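Local coordinates for protein superoxide dismutase [Cu-Zn] (PDB 7B4O) that probably catalyses the dismutation of superoxide to oxygen and hydrogen peroxide, as a copper-zinc superoxide dismutase crystallised here with zinc in both metal sites, at residues Gly67-Phe70 with Ser76-Ala79. Numbering follows the deposited sequence.
Sequences GGHF and SHGA. With ZN (zinc ion), chain F.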
loop_
_atom_site.group_PDB
_atom_site.type_symbol
_atom_site.label_atom_id
_atom_site.label_comp_id
_atom_site.label_asym_id
_atom_site.label_seq_id
_atom_site.Cartn_x
_atom_site.Cartn_y
_atom_site.Cartn_z
ATOM N N GLY A 67 -11.481 -1.366 -7.007
ATOM C CA GLY A 67 -11.979 -1.098 -8.367
ATOM C C GLY A 67 -11.679 -2.243 -9.317
ATOM O O GLY A 67 -11.509 -3.380 -8.863
ATOM N N GLY A 68 -11.672 -1.957 -10.617
ATOM C CA GLY A 68 -11.486 -2.966 -11.668
ATOM C C GLY A 68 -10.024 -3.213 -11.961
ATOM O O GLY A 68 -9.163 -2.749 -11.186
ATOM N N HIS A 69 -9.735 -3.941 -13.032
ATOM C CA HIS A 69 -8.345 -4.287 -13.408
ATOM C C HIS A 69 -7.583 -3.013 -13.770
ATOM O O HIS A 69 -8.168 -2.105 -14.394
ATOM C CB HIS A 69 -8.308 -5.344 -14.511
ATOM C CG HIS A 69 -8.773 -6.656 -14.005
ATOM N ND1 HIS A 69 -8.644 -7.827 -14.719
ATOM C CD2 HIS A 69 -9.294 -6.988 -12.789
ATOM C CE1 HIS A 69 -9.088 -8.825 -13.977
ATOM N NE2 HIS A 69 -9.505 -8.336 -12.791
ATOM N N PHE A 70 -6.317 -2.950 -13.386
ATOM C CA PHE A 70 -5.446 -1.838 -13.810
ATOM C C PHE A 70 -5.257 -1.962 -15.331
ATOM O O PHE A 70 -4.660 -2.950 -15.826
ATOM C CB PHE A 70 -4.137 -1.852 -13.040
ATOM C CG PHE A 70 -3.204 -0.734 -13.411
ATOM C CD1 PHE A 70 -3.664 0.572 -13.450
ATOM C CD2 PHE A 70 -1.878 -0.983 -13.707
ATOM C CE1 PHE A 70 -2.804 1.615 -13.764
ATOM C CE2 PHE A 70 -1.023 0.062 -14.044
ATOM C CZ PHE A 70 -1.492 1.351 -14.070
ATOM N N SER A 76 -8.335 -5.396 -23.619
ATOM C CA SER A 76 -9.186 -6.527 -23.179
ATOM C C SER A 76 -8.457 -7.321 -22.102
ATOM O O SER A 76 -7.240 -7.250 -22.029
ATOM C CB SER A 76 -9.555 -7.403 -24.339
ATOM O OG SER A 76 -10.312 -6.672 -25.275
ATOM N N HIS A 77 -9.207 -8.084 -21.315
ATOM C CA HIS A 77 -8.659 -9.003 -20.291
ATOM C C HIS A 77 -7.994 -10.189 -20.990
ATOM O O HIS A 77 -8.582 -10.727 -21.951
ATOM C CB HIS A 77 -9.760 -9.481 -19.362
ATOM C CG HIS A 77 -9.250 -10.392 -18.301
ATOM N ND1 HIS A 77 -8.486 -9.950 -17.227
ATOM C CD2 HIS A 77 -9.311 -11.738 -18.194
ATOM C CE1 HIS A 77 -8.152 -10.993 -16.492
ATOM N NE2 HIS A 77 -8.643 -12.092 -17.054
ATOM N N GLY A 78 -6.846 -10.635 -20.496
ATOM C CA GLY A 78 -6.201 -11.852 -21.012
ATOM C C GLY A 78 -5.215 -12.445 -20.037
ATOM O O GLY A 78 -5.279 -12.110 -18.834
ATOM N N ALA A 79 -4.345 -13.303 -20.554
ATOM C CA ALA A 79 -3.272 -13.992 -19.809
ATOM C C ALA A 79 -2.021 -13.127 -19.819
ATOM O O ALA A 79 -1.833 -12.310 -20.718
ATOM C CB ALA A 79 -3.017 -15.342 -20.421
HETATM ZN ZN ZN F . -7.815 -8.104 -16.596
#
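In the structural zinc site of this Cu,Zn superoxide dismutase, His69 ND1 and His77 ND1 each bind the same zinc ion at 2.1 Å. Both residues belong to the long loop between strands 46-53 and 89-95. His69 ND1 and His77 ND1 are 3.3 Å apart as neighbouring ligands of one metal, with no hydrogen bond. His77 ND1 sits at the edge of the His69 ring and near its plane, whereas the ring planes meet at 54°, neither a stack nor an edge-to-face pair. A chi1 of -179° sends the His77 ring anti to its backbone N, chi2 of 73° turns ND1 to the zinc, and CE1 of His77 lies 3.4 Å from CE1 of His69. On its far side His77 NE2 is hydrogen-bonded to Asp130 OD1; together with the zinc bond at ND1, this would hold the ring's rotation. His86 and Asp89 complete the zinc shell, Asp89 binding through OD1 and accepting the Gly78 N-H with OD2. His69 also belongs to the site of His51, His53 and His126, its side chain about 3 Å (nearest atoms) from that second zinc, farther than from the first, in the position of the bridging histidine typical of Cu,Zn superoxide dismutases.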